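Local coordinates for protein CG14216 (PDB 3OMX) that probably removes phosphate from serine and threonine residues in the C-terminal domain of RNA polymerase II, with a role in RNA processing and termination, at residues 12-17 and 137-142; 4-9 and 105-110; 148-153 and 179-184; 34-39 and 91-96. One frame throughout, in Å; residues are numbered along the deposited sequence.

Contact 1: residues 12-17 and 137-142; sequences MNRSME and VVDNAE. With VO4 (vanadate ion), chain E.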
loop_
_atom_site.group_PDB
_atom_site.type_symbol
_atom_site.label_atom_id
_atom_site.label_comp_id
_atom_site.label_asym_id
_atom_site.label_seq_id
_atom_site.Cartn_x
_atom_site.Cartn_y
_atom_site.Cartn_z
ATOM N N MET A 12 1.307 0.112 -7.387
ATOM C CA MET A 12 1.720 1.121 -8.342
ATOM C C MET A 12 1.425 2.541 -7.910
ATOM O O MET A 12 2.213 3.456 -8.168
ATOM C CB MET A 12 1.014 0.971 -9.676
ATOM C CG MET A 12 1.309 -0.216 -10.421
ATOM S SD MET A 12 2.897 0.015 -11.292
ATOM C CE MET A 12 2.589 1.674 -11.823
ATOM N N ASN A 13 0.217 2.775 -7.368
ATOM C CA ASN A 13 -0.185 4.171 -7.110
ATOM C C ASN A 13 -0.310 4.461 -5.629
ATOM O O ASN A 13 0.632 5.015 -5.080
ATOM C CB ASN A 13 -1.406 4.581 -7.939
ATOM C CG ASN A 13 -1.975 5.966 -7.572
ATOM O OD1 ASN A 13 -3.180 6.118 -7.451
ATOM N ND2 ASN A 13 -1.119 6.981 -7.452
ATOM N N ARG A 14 -1.431 4.102 -4.983
ATOM C CA ARG A 14 -1.647 4.523 -3.658
ATOM C C ARG A 14 -0.616 3.949 -2.664
ATOM O O ARG A 14 -0.256 4.560 -1.666
ATOM C CB ARG A 14 -3.023 4.091 -3.206
ATOM C CG ARG A 14 -4.135 4.789 -3.883
ATOM C CD ARG A 14 -5.404 4.047 -3.638
ATOM N NE ARG A 14 -5.467 2.775 -4.376
ATOM C CZ ARG A 14 -6.549 1.976 -4.332
ATOM N NH1 ARG A 14 -7.624 2.315 -3.646
ATOM N NH2 ARG A 14 -6.573 0.836 -4.968
ATOM N N SER A 15 -0.267 2.696 -2.828
ATOM C CA SER A 15 0.644 2.131 -1.892
ATOM C C SER A 15 2.048 2.762 -2.114
ATOM O O SER A 15 2.715 3.008 -1.183
ATOM C CB SER A 15 0.620 0.637 -2.061
ATOM O OG SER A 15 1.170 0.294 -3.260
ATOM N N MET A 16 2.409 3.114 -3.346
ATOM C CA MET A 16 3.714 3.675 -3.635
ATOM C C MET A 16 3.855 5.225 -3.279
ATOM O O MET A 16 4.907 5.651 -2.788
ATOM C CB MET A 16 4.114 3.371 -5.047
ATOM C CG MET A 16 4.514 1.882 -5.260
ATOM S SD MET A 16 6.014 1.489 -4.415
ATOM C CE MET A 16 7.210 2.115 -5.576
ATOM N N GLU A 17 2.797 6.030 -3.436
ATOM C CA GLU A 17 2.817 7.366 -2.907
ATOM C C GLU A 17 2.974 7.358 -1.417
ATOM O O GLU A 17 3.638 8.201 -0.867
ATOM C CB GLU A 17 1.505 8.012 -3.177
ATOM C CG GLU A 17 1.513 9.499 -3.070
ATOM C CD GLU A 17 2.181 10.213 -4.242
ATOM O OE1 GLU A 17 2.037 9.831 -5.451
ATOM O OE2 GLU A 17 2.879 11.211 -3.968
ATOM N N VAL A 137 -8.504 5.189 0.510
ATOM C CA VAL A 137 -8.035 6.192 -0.376
ATOM C C VAL A 137 -8.459 5.896 -1.788
ATOM O O VAL A 137 -8.454 4.736 -2.235
ATOM C CB VAL A 137 -6.512 6.561 -0.195
ATOM C CG1 VAL A 137 -5.815 5.799 0.889
ATOM C CG2 VAL A 137 -5.790 6.647 -1.464
ATOM N N VAL A 138 -8.868 6.946 -2.493
ATOM C CA VAL A 138 -9.361 6.732 -3.814
ATOM C C VAL A 138 -8.191 6.563 -4.808
ATOM O O VAL A 138 -7.097 7.145 -4.675
ATOM C CB VAL A 138 -10.307 7.870 -4.160
ATOM C CG1 VAL A 138 -10.692 7.824 -5.608
ATOM C CG2 VAL A 138 -11.635 7.805 -3.293
ATOM N N ASP A 139 -8.425 5.758 -5.812
ATOM C CA ASP A 139 -7.387 5.413 -6.703
ATOM C C ASP A 139 -7.180 6.369 -7.871
ATOM O O ASP A 139 -7.306 6.005 -9.014
ATOM C CB ASP A 139 -7.565 3.972 -7.181
ATOM C CG ASP A 139 -6.364 3.455 -8.078
ATOM O OD1 ASP A 139 -5.295 4.157 -8.205
ATOM O OD2 ASP A 139 -6.486 2.343 -8.688
ATOM N N ASN A 140 -6.696 7.579 -7.608
ATOM C CA ASN A 140 -6.136 8.405 -8.648
ATOM C C ASN A 140 -4.869 9.167 -8.025
ATOM O O ASN A 140 -4.657 9.134 -6.826
ATOM C CB ASN A 140 -7.215 9.357 -9.119
ATOM C CG ASN A 140 -7.715 10.232 -8.028
ATOM O OD1 ASN A 140 -6.992 11.090 -7.531
ATOM N ND2 ASN A 140 -8.926 10.023 -7.624
ATOM N N ALA A 141 -4.036 9.846 -8.816
ATOM C CA ALA A 141 -2.794 10.508 -8.309
ATOM C C ALA A 141 -2.993 11.507 -7.202
ATOM O O ALA A 141 -2.238 11.580 -6.209
ATOM C CB ALA A 141 -1.943 11.147 -9.465
ATOM N N GLU A 142 -4.095 12.199 -7.300
ATOM C CA GLU A 142 -4.412 13.299 -6.424
ATOM C C GLU A 142 -4.777 12.815 -5.055
ATOM O O GLU A 142 -4.236 13.291 -4.096
ATOM C CB GLU A 142 -5.600 14.069 -7.029
ATOM C CG GLU A 142 -6.174 15.155 -6.092
ATOM C CD GLU A 142 -6.898 16.322 -6.938
ATOM O OE1 GLU A 142 -6.433 16.693 -8.106
ATOM O OE2 GLU A 142 -7.898 16.870 -6.380
HETATM V V VO4 E . -2.814 0.719 -6.431
HETATM O O1 VO4 E . -3.585 1.301 -8.142
HETATM O O2 VO4 E . -1.396 0.143 -7.529
HETATM O O3 VO4 E . -4.320 -0.536 -6.390
HETATM O O4 VO4 E . -3.288 2.472 -5.938
HETATM O O HOH W 1 0.085 11.304 -6.755
#
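The start of helix 14-24 and the loop leading into helix 141-158 approach so that Arg14 CA stands 6.6 Å from Asp139 CA, with bound vanadate beside both side chains. Residues 12-14 close the phosphatase P-loop, a CX5R motif running from Cys8 to Arg14. Backbone N-H groups grip the anion: Met12 N and Asn13 N both donate to vanadate O2, and Arg14 N donates to O4 at 2.6 Å. A bend at chi3 (-72°) turns the Arg14 guanidinium back edge-on to the same ion. There NE donates to vanadate O4 at 2.7 Å and NH2 to O3 at 3.0 Å. NH1, directed elsewhere, meets Val137 O at 2.9 Å within the guanidinium plane, and also pairs with Glu108. Over one face sits Asp139 CB, 3.6 Å above the plane, and the Asp139 carboxylate lies only 2° from parallel to the guanidinium. Exchanging Arg14 for a leucine would probably strip vanadate O3 and O4 of their side-chain donors and leave Glu108 without its charged mate. Consistent with the acid-loop aspartate of low-molecular-weight tyrosine phosphatases, Asp139 OD2 approaches vanadate O1 at 3.1 Å.

Contact 2: residues 4-9 and 105-110; sequences VAVVCS and VTVEER. With VO4 (vanadate ion), chain E.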
loop_
_atom_site.group_PDB
_atom_site.type_symbol
_atom_site.label_atom_id
_atom_site.label_comp_id
_atom_site.label_asym_id
_atom_site.label_seq_id
_atom_site.Cartn_x
_atom_site.Cartn_y
_atom_site.Cartn_z
ATOM N N VAL A 4 6.393 -1.078 8.910
ATOM C CA VAL A 4 5.086 -0.852 8.390
ATOM C C VAL A 4 4.999 -1.278 6.984
ATOM O O VAL A 4 5.949 -1.146 6.268
ATOM C CB VAL A 4 4.784 0.731 8.384
ATOM C CG1 VAL A 4 3.525 0.964 7.774
ATOM C CG2 VAL A 4 4.710 1.243 9.802
ATOM N N ALA A 5 3.820 -1.755 6.561
ATOM C CA ALA A 5 3.589 -2.084 5.148
ATOM C C ALA A 5 2.300 -1.314 4.691
ATOM O O ALA A 5 1.364 -1.201 5.422
ATOM C CB ALA A 5 3.351 -3.550 5.055
ATOM N N VAL A 6 2.284 -0.874 3.470
ATOM C CA VAL A 6 1.234 -0.230 2.894
ATOM C C VAL A 6 0.899 -1.028 1.634
ATOM O O VAL A 6 1.782 -1.337 0.882
ATOM C CB VAL A 6 1.501 1.254 2.481
ATOM C CG1 VAL A 6 0.160 1.748 1.982
ATOM C CG2 VAL A 6 1.883 2.196 3.593
ATOM N N VAL A 7 -0.408 -1.250 1.384
ATOM C CA VAL A 7 -0.893 -2.327 0.510
ATOM C C VAL A 7 -2.117 -1.836 -0.295
ATOM O O VAL A 7 -3.072 -1.405 0.290
ATOM C CB VAL A 7 -1.292 -3.693 1.354
ATOM C CG1 VAL A 7 -1.657 -4.753 0.341
ATOM C CG2 VAL A 7 -0.215 -4.199 2.303
ATOM N N CYS A 8 -2.059 -1.839 -1.603
ATOM C CA CYS A 8 -3.122 -1.510 -2.434
ATOM C C CYS A 8 -3.406 -2.752 -3.332
ATOM O O CYS A 8 -3.156 -3.864 -2.960
ATOM C CB CYS A 8 -2.864 -0.223 -3.208
ATOM S SG CYS A 8 -1.756 -0.170 -4.569
ATOM N N SER A 9 -3.925 -2.559 -4.520
ATOM C CA SER A 9 -4.117 -3.744 -5.331
ATOM C C SER A 9 -2.911 -4.179 -6.299
ATOM O O SER A 9 -2.461 -5.361 -6.355
ATOM C CB SER A 9 -5.462 -3.558 -6.125
ATOM O OG SER A 9 -5.655 -4.816 -6.688
ATOM N N VAL A 105 -1.290 -1.300 6.445
ATOM C CA VAL A 105 -2.318 -0.354 6.192
ATOM C C VAL A 105 -2.799 -0.665 4.758
ATOM O O VAL A 105 -1.952 -0.651 3.863
ATOM C CB VAL A 105 -1.755 1.057 6.138
ATOM C CG1 VAL A 105 -2.904 1.988 5.600
ATOM C CG2 VAL A 105 -1.230 1.452 7.498
ATOM N N THR A 106 -4.110 -0.949 4.590
ATOM C CA THR A 106 -4.747 -1.206 3.317
ATOM C C THR A 106 -5.516 0.067 2.942
ATOM O O THR A 106 -5.870 0.807 3.801
ATOM C CB THR A 106 -5.668 -2.442 3.478
ATOM O OG1 THR A 106 -6.614 -2.208 4.562
ATOM C CG2 THR A 106 -4.739 -3.785 3.949
ATOM N N VAL A 107 -5.666 0.357 1.670
ATOM C CA VAL A 107 -6.313 1.525 1.206
ATOM C C VAL A 107 -7.762 1.324 0.674
ATOM O O VAL A 107 -8.313 2.232 0.121
ATOM C CB VAL A 107 -5.418 2.127 0.101
ATOM C CG1 VAL A 107 -4.091 2.496 0.764
ATOM C CG2 VAL A 107 -5.236 1.123 -0.932
ATOM N N GLU A 108 -8.356 0.152 0.830
ATOM C CA GLU A 108 -9.725 -0.118 0.444
ATOM C C GLU A 108 -10.125 -1.462 0.926
ATOM O O GLU A 108 -9.274 -2.247 1.327
ATOM C CB GLU A 108 -10.005 0.086 -1.012
ATOM C CG GLU A 108 -9.405 -0.909 -1.864
ATOM C CD GLU A 108 -9.641 -0.668 -3.432
ATOM O OE1 GLU A 108 -9.517 0.453 -4.029
ATOM O OE2 GLU A 108 -9.903 -1.687 -4.105
ATOM N N GLU A 109 -11.442 -1.661 1.052
ATOM C CA GLU A 109 -12.041 -2.813 1.751
ATOM C C GLU A 109 -11.693 -4.141 1.102
ATOM O O GLU A 109 -11.419 -5.114 1.814
ATOM C CB GLU A 109 -13.577 -2.659 1.716
ATOM C CG GLU A 109 -14.115 -2.077 2.888
ATOM C CD GLU A 109 -15.730 -2.123 2.895
ATOM O OE1 GLU A 109 -16.359 -3.154 3.297
ATOM O OE2 GLU A 109 -16.341 -1.114 2.444
ATOM N N ARG A 110 -11.710 -4.195 -0.237
ATOM C CA ARG A 110 -11.347 -5.423 -0.917
ATOM C C ARG A 110 -9.948 -5.851 -0.556
ATOM O O ARG A 110 -9.718 -7.043 -0.233
ATOM C CB ARG A 110 -11.367 -5.293 -2.415
ATOM C CG ARG A 110 -12.618 -4.797 -2.954
ATOM C CD ARG A 110 -12.625 -5.137 -4.477
ATOM N NE ARG A 110 -11.240 -5.492 -4.866
ATOM C CZ ARG A 110 -10.638 -6.702 -4.725
ATOM N NH1 ARG A 110 -11.270 -7.832 -4.222
ATOM N NH2 ARG A 110 -9.361 -6.808 -5.137
HETATM V V VO4 E . -2.814 0.719 -6.431
HETATM O O1 VO4 E . -3.585 1.301 -8.142
HETATM O O2 VO4 E . -1.396 0.143 -7.529
HETATM O O3 VO4 E . -4.320 -0.536 -6.390
HETATM O O4 VO4 E . -3.288 2.472 -5.938
#
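Val105 N donates to Ala5 O at 2.8 Å (N-H...O 162°), the shortest bond joining strands 3-8 and 103-106 here. These are neighbouring parallel strands at the middle of the mixed sheet of this low-molecular-weight phosphatase-like fold. The parallel register continues as Val7 N donates to Val105 O at 3.0 Å, while Val107 N reaches Val7 O only weakly. CA-H...O contacts from Val6 to Val105 O and from Thr106 to Val7 O supplement the pattern. Val6 and Val105 share one sheet face: Val6 packs on Ala18 and Leu22 of helix 14-24, Val105 on Ile151 and Met154 of helix 141-158. Val7 and Thr106 occupy the other face, against helix 109-120. Past the paired residues Val107 turns toward the P-loop. With chi1 at -62°, its CG2 lies between backbone N and carbonyl carbon, which sets that methyl 3.5 Å from Val7 O and 3.6 Å from Cys8 CB. That methyl thus abuts the carbon carrying the sulfur of the CX5R cysteine. Cys8 SG binds the vanadium atom, V, of the vanadate at 2.3 Å. The following Ser9 N donates to vanadate O3 at 2.8 Å.

Contact 3: residues 148-153 and 179-184; sequences AFVITD and RKRVIL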
loop_
_atom_site.group_PDB
_atom_site.type_symbol
_atom_site.label_atom_id
_atom_site.label_comp_id
_atom_site.label_asym_id
_atom_site.label_seq_id
_atom_site.Cartn_x
_atom_site.Cartn_y
_atom_site.Cartn_z
ATOM N N ALA A 148 -1.743 9.652 1.287
ATOM C CA ALA A 148 -0.430 9.447 1.912
ATOM C C ALA A 148 -0.241 10.331 3.109
ATOM O O ALA A 148 0.326 9.850 4.165
ATOM C CB ALA A 148 0.535 9.637 1.030
ATOM N N PHE A 149 -0.733 11.600 3.025
ATOM C CA PHE A 149 -0.764 12.413 4.224
ATOM C C PHE A 149 -1.508 11.748 5.354
ATOM O O PHE A 149 -1.030 11.790 6.455
ATOM C CB PHE A 149 -1.416 13.800 4.139
ATOM C CG PHE A 149 -0.572 14.764 3.534
ATOM C CD1 PHE A 149 -0.632 14.963 2.146
ATOM C CD2 PHE A 149 0.228 15.543 4.303
ATOM C CE1 PHE A 149 0.245 15.972 1.491
ATOM C CE2 PHE A 149 1.086 16.506 3.726
ATOM C CZ PHE A 149 1.119 16.723 2.313
ATOM N N VAL A 150 -2.739 11.322 5.138
ATOM C CA VAL A 150 -3.534 10.881 6.264
ATOM C C VAL A 150 -2.830 9.621 6.890
ATOM O O VAL A 150 -2.884 9.385 8.083
ATOM C CB VAL A 150 -4.940 10.510 5.738
ATOM C CG1 VAL A 150 -5.730 9.696 6.710
ATOM C CG2 VAL A 150 -5.806 11.813 5.105
ATOM N N ILE A 151 -2.278 8.739 6.064
ATOM C CA ILE A 151 -1.630 7.506 6.536
ATOM C C ILE A 151 -0.383 7.855 7.385
ATOM O O ILE A 151 -0.112 7.278 8.445
ATOM C CB ILE A 151 -1.277 6.620 5.372
ATOM C CG1 ILE A 151 -2.578 5.912 4.838
ATOM C CG2 ILE A 151 -0.357 5.456 5.805
ATOM C CD1 ILE A 151 -2.421 5.356 3.433
ATOM N N THR A 152 0.353 8.800 6.906
ATOM C CA THR A 152 1.569 9.169 7.576
ATOM C C THR A 152 1.296 9.808 8.898
ATOM O O THR A 152 1.907 9.432 9.907
ATOM C CB THR A 152 2.346 10.140 6.748
ATOM O OG1 THR A 152 2.712 9.407 5.583
ATOM C CG2 THR A 152 3.640 10.628 7.530
ATOM N N ASP A 153 0.325 10.702 8.940
ATOM C CA ASP A 153 -0.157 11.213 10.183
ATOM C C ASP A 153 -0.640 10.158 11.180
ATOM O O ASP A 153 -0.292 10.222 12.341
ATOM C CB ASP A 153 -1.186 12.336 9.849
ATOM C CG ASP A 153 -2.110 12.715 10.983
ATOM O OD1 ASP A 153 -1.769 12.432 12.179
ATOM O OD2 ASP A 153 -3.214 13.336 10.667
ATOM N N ARG A 179 -10.167 13.070 12.103
ATOM C CA ARG A 179 -10.017 13.118 10.648
ATOM C C ARG A 179 -11.367 12.794 10.006
ATOM O O ARG A 179 -11.488 12.877 8.808
ATOM C CB ARG A 179 -8.959 12.111 10.148
ATOM C CG ARG A 179 -7.502 12.487 10.386
ATOM C CD ARG A 179 -7.118 13.396 9.305
ATOM N NE ARG A 179 -5.672 13.653 9.224
ATOM C CZ ARG A 179 -5.142 14.399 8.248
ATOM N NH1 ARG A 179 -5.932 14.867 7.304
ATOM N NH2 ARG A 179 -3.846 14.570 8.165
ATOM N N LYS A 180 -12.327 12.401 10.828
ATOM C CA LYS A 180 -13.682 12.046 10.426
ATOM C C LYS A 180 -13.792 10.902 9.469
ATOM O O LYS A 180 -14.380 11.032 8.431
ATOM C CB LYS A 180 -14.502 13.242 9.947
ATOM C CG LYS A 180 -15.031 14.084 11.172
ATOM C CD LYS A 180 -14.280 15.398 11.185
ATOM C CE LYS A 180 -13.616 15.779 12.624
ATOM N NZ LYS A 180 -14.548 16.009 13.888
ATOM N N ARG A 181 -13.218 9.766 9.882
ATOM C CA ARG A 181 -13.006 8.611 9.040
ATOM C C ARG A 181 -13.264 7.360 9.813
ATOM O O ARG A 181 -13.222 7.338 11.044
ATOM C CB ARG A 181 -11.530 8.623 8.569
ATOM C CG ARG A 181 -11.451 9.671 7.453
ATOM C CD ARG A 181 -9.994 9.900 7.108
ATOM N NE ARG A 181 -9.795 8.792 6.243
ATOM C CZ ARG A 181 -9.569 8.866 4.944
ATOM N NH1 ARG A 181 -9.317 10.025 4.336
ATOM N NH2 ARG A 181 -9.543 7.727 4.301
ATOM N N VAL A 182 -13.508 6.301 9.068
ATOM C CA VAL A 182 -13.596 5.023 9.644
ATOM C C VAL A 182 -12.286 4.239 9.408
ATOM O O VAL A 182 -11.831 4.113 8.249
ATOM C CB VAL A 182 -14.842 4.307 9.120
ATOM C CG1 VAL A 182 -15.003 2.969 9.754
ATOM C CG2 VAL A 182 -16.199 5.280 9.411
ATOM N N ILE A 183 -11.652 3.781 10.497
ATOM C CA ILE A 183 -10.428 2.933 10.339
ATOM C C ILE A 183 -10.786 1.492 10.685
ATOM O O ILE A 183 -11.066 1.247 11.812
ATOM C CB ILE A 183 -9.345 3.333 11.237
ATOM C CG1 ILE A 183 -8.971 4.832 11.090
ATOM C CG2 ILE A 183 -8.095 2.501 10.924
ATOM C CD1 ILE A 183 -8.579 5.243 9.599
ATOM N N LEU A 184 -10.968 0.573 9.739
ATOM C CA LEU A 184 -11.108 -0.819 10.174
ATOM C C LEU A 184 -9.857 -1.388 10.826
ATOM O O LEU A 184 -8.730 -0.986 10.442
ATOM C CB LEU A 184 -11.514 -1.708 9.006
ATOM C CG LEU A 184 -12.793 -1.373 8.253
ATOM C CD1 LEU A 184 -12.896 -2.296 7.019
ATOM C CD2 LEU A 184 -14.041 -1.348 9.132
#
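Asp153 and Arg179 join through a single carboxylate oxygen, the tight part of this contact. Arg179 presents its side edge: NE and NH2 both donate to Asp153 OD2, NE at 2.9 Å from OD2 and NH2 at 2.9 Å as well. OD2 lies only 5° out of the guanidinium plane. NH2 uses the anti lone pair of OD2, whereas NE comes nearly head-on to its C-O bond, and the carboxylate and guanidinium planes are turned 43° apart. Arg178 forms a further salt bridge to the same oxygen. The Arg179 chain folds at chi2 (-82°) and then runs extended, which brings its NE edge round to helix 141-158. Val150 is buried beneath two arginines. Its CG2 lies 3.8 Å above one face of the Arg179 guanidinium, off toward the rim, and its CG1 lies 4.0 Å above a face of the Arg181 guanidinium. NH2 of Arg181 is bonded to Asp136 O, which holds that group over the valine. A methionine in place of Arg179 would probably leave Asp153 OD2 short of two donors and partly uncover Val150.

The other side is looser. Phe149 O stays 4.3 Å from Arg179 NH2, and the exposed Phe149 ring turns instead to Phe21, edge-to-face. Lys180, exposed and with positive phi, marks where the chain leaves helix 164-179. Such a salt bridge over an aliphatic patch here ties two successive helices, 141-158 and 164-179, at the point where the chain turns toward the antiparallel edge strand 184-189 of the alpha/beta fold.

Contact 4: residues 34-39 and 91-96; sequences TGERVK and PERFQD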
loop_
_atom_site.group_PDB
_atom_site.type_symbol
_atom_site.label_atom_id
_atom_site.label_comp_id
_atom_site.label_asym_id
_atom_site.label_seq_id
_atom_site.Cartn_x
_atom_site.Cartn_y
_atom_site.Cartn_z
ATOM N N THR A 34 -2.231 -6.726 -3.651
ATOM C CA THR A 34 -2.931 -7.928 -3.276
ATOM C C THR A 34 -3.592 -8.500 -4.529
ATOM O O THR A 34 -4.204 -9.526 -4.484
ATOM C CB THR A 34 -4.055 -7.702 -2.234
ATOM O OG1 THR A 34 -5.003 -6.628 -2.637
ATOM C CG2 THR A 34 -3.642 -7.799 -0.828
ATOM N N GLY A 35 -3.534 -7.855 -5.625
ATOM C CA GLY A 35 -4.133 -8.462 -6.829
ATOM C C GLY A 35 -3.349 -9.722 -7.285
ATOM O O GLY A 35 -2.325 -10.144 -6.676
ATOM N N GLU A 36 -3.773 -10.328 -8.386
ATOM C CA GLU A 36 -3.115 -11.564 -8.792
ATOM C C GLU A 36 -1.916 -11.117 -9.579
ATOM O O GLU A 36 -0.848 -11.756 -9.534
ATOM C CB GLU A 36 -4.005 -12.438 -9.706
ATOM C CG GLU A 36 -5.365 -12.655 -9.194
ATOM C CD GLU A 36 -5.446 -13.855 -8.286
ATOM O OE1 GLU A 36 -4.337 -14.330 -7.850
ATOM O OE2 GLU A 36 -6.622 -14.330 -8.030
ATOM N N ARG A 37 -2.134 -9.991 -10.268
ATOM C CA ARG A 37 -1.249 -9.404 -11.249
ATOM C C ARG A 37 -1.374 -7.905 -11.101
ATOM O O ARG A 37 -2.304 -7.392 -10.543
ATOM C CB ARG A 37 -1.703 -9.755 -12.714
ATOM C CG ARG A 37 -1.093 -11.048 -13.435
ATOM C CD ARG A 37 -2.081 -12.273 -13.546
ATOM N NE ARG A 37 -1.951 -13.030 -14.790
ATOM C CZ ARG A 37 -2.452 -12.649 -16.001
ATOM N NH1 ARG A 37 -3.097 -11.488 -16.126
ATOM N NH2 ARG A 37 -2.316 -13.411 -17.110
ATOM N N VAL A 38 -0.521 -7.213 -11.805
ATOM C CA VAL A 38 -0.505 -5.809 -11.860
ATOM C C VAL A 38 -1.265 -5.382 -13.031
ATOM O O VAL A 38 -0.880 -5.725 -14.101
ATOM C CB VAL A 38 1.010 -5.316 -11.999
ATOM C CG1 VAL A 38 1.186 -3.854 -12.290
ATOM C CG2 VAL A 38 1.796 -5.732 -10.857
ATOM N N LYS A 39 -2.267 -4.507 -12.905
ATOM C CA LYS A 39 -2.836 -3.935 -14.111
ATOM C C LYS A 39 -2.914 -2.420 -14.210
ATOM O O LYS A 39 -3.031 -1.722 -13.288
ATOM C CB LYS A 39 -4.225 -4.519 -14.353
ATOM C CG LYS A 39 -5.277 -3.777 -13.561
ATOM C CD LYS A 39 -5.934 -2.519 -14.311
ATOM C CE LYS A 39 -6.600 -1.474 -13.272
ATOM N NZ LYS A 39 -7.768 -0.756 -13.816
ATOM N N PRO A 91 6.984 -4.094 -8.644
ATOM C CA PRO A 91 5.848 -4.324 -7.741
ATOM C C PRO A 91 5.988 -5.672 -7.026
ATOM O O PRO A 91 6.421 -6.642 -7.608
ATOM C CB PRO A 91 4.671 -4.290 -8.624
ATOM C CG PRO A 91 5.120 -3.842 -10.008
ATOM C CD PRO A 91 6.623 -3.706 -9.996
ATOM N N GLU A 92 5.690 -5.702 -5.746
ATOM C CA GLU A 92 5.678 -6.906 -4.958
ATOM C C GLU A 92 4.296 -7.354 -4.438
ATOM O O GLU A 92 3.413 -6.537 -4.111
ATOM C CB GLU A 92 6.544 -6.651 -3.744
ATOM C CG GLU A 92 8.032 -6.443 -3.966
ATOM C CD GLU A 92 8.667 -6.015 -2.651
ATOM O OE1 GLU A 92 8.494 -4.786 -2.133
ATOM O OE2 GLU A 92 9.259 -6.967 -2.055
ATOM N N ARG A 93 4.114 -8.644 -4.224
ATOM C CA ARG A 93 2.801 -9.091 -3.992
ATOM C C ARG A 93 2.667 -9.621 -2.589
ATOM O O ARG A 93 3.465 -10.418 -2.162
ATOM C CB ARG A 93 2.337 -10.031 -5.061
ATOM C CG ARG A 93 1.138 -10.793 -4.668
ATOM C CD ARG A 93 0.275 -11.445 -5.889
ATOM N NE ARG A 93 0.068 -12.706 -5.249
ATOM C CZ ARG A 93 -1.036 -13.388 -5.014
ATOM N NH1 ARG A 93 -2.193 -13.070 -5.499
ATOM N NH2 ARG A 93 -0.902 -14.446 -4.235
ATOM N N PHE A 94 1.624 -9.144 -1.884
ATOM C CA PHE A 94 1.600 -9.235 -0.461
ATOM C C PHE A 94 1.470 -10.683 -0.033
ATOM O O PHE A 94 1.982 -11.092 1.000
ATOM C CB PHE A 94 0.436 -8.380 0.132
ATOM C CG PHE A 94 0.264 -8.633 1.554
ATOM C CD1 PHE A 94 1.121 -8.067 2.455
ATOM C CD2 PHE A 94 -0.626 -9.595 1.991
ATOM C CE1 PHE A 94 1.073 -8.350 3.774
ATOM C CE2 PHE A 94 -0.649 -9.976 3.341
ATOM C CZ PHE A 94 0.202 -9.321 4.266
ATOM N N GLN A 95 0.691 -11.448 -0.767
ATOM C CA GLN A 95 0.499 -12.812 -0.367
ATOM C C GLN A 95 1.768 -13.680 -0.548
ATOM O O GLN A 95 1.874 -14.726 0.083
ATOM C CB GLN A 95 -0.774 -13.471 -1.030
ATOM C CG GLN A 95 -2.069 -12.672 -0.774
ATOM C CD GLN A 95 -2.301 -11.574 -1.813
ATOM O OE1 GLN A 95 -3.389 -11.475 -2.325
ATOM N NE2 GLN A 95 -1.285 -10.758 -2.128
ATOM N N ASP A 96 2.749 -13.216 -1.309
ATOM C CA ASP A 96 4.085 -13.887 -1.300
ATOM C C ASP A 96 5.224 -13.276 -0.480
ATOM O O ASP A 96 6.366 -13.635 -0.678
ATOM C CB ASP A 96 4.500 -14.028 -2.735
ATOM C CG ASP A 96 3.301 -14.619 -3.607
ATOM O OD1 ASP A 96 2.616 -15.600 -3.128
ATOM O OD2 ASP A 96 3.056 -14.207 -4.766
#
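Arg93 runs side by side with Glu36, both pointing the same way, and its chain spans the Gly35 carbonyl between them. The contact joins the turn after strand 28-33 to the loop before strand 103-106, at the edge of the phosphatase site. Arg93 CG stands anti to the backbone N (chi1 164°), which carries the chain across so that CD rests 3.0 Å from Gly35 O. NH1 donates to Gly35 O at 3.2 Å, fairly straight (159°) but from above the carbonyl plane. A salt bridge, 3.4 Å from Arg93 NH1 to Glu36 OE1, adds a charge partner, and on the other flank NE makes a weak bond to Asp96 OD2. One face of the guanidinium carries Gln95 CD, 3.8 Å above its centre. Deeper in, the contact is apolar: Val38 CG2 meets the Pro91 ring at about a right angle, 3.9 Å from Pro91 CB, and Thr34 CG2 lies 4.2 Å from Phe94 CB. Phe53 touches Val38, Pro91 and Arg93 alike. With Glu36 and Asp96 both partnering one guanidinium, its positive charge is probably largely balanced locally, while NH1 also satisfies the Gly35 carbonyl.

In the fold
Contacts 1 and 2 meet at the vanadate, their centres about 10 Å apart, and their segments alternate along the chain: strand 3-8 delivers Cys8, helix 14-24 follows, residues 105-110 end strand 103-106 and start helix 109-120, and residues 137-142 follow strand 129-134, its parallel neighbour. Glu108 of contact 2 pairs with Arg14 of contact 1. Contact 4 is nested within the loops closed by both; its Gly35 and Thr34 backbone lies against Ser9 and Cys8, about 11 Å from contact 2 between centres. Contact 3 comes last and shares helix 141-158 with contact 1, and its Ile151 packs on Val105 and Val107 of contact 2. Contacts 3 and 4, about 23 Å apart between centres, lie on opposite sides of the chain's centre.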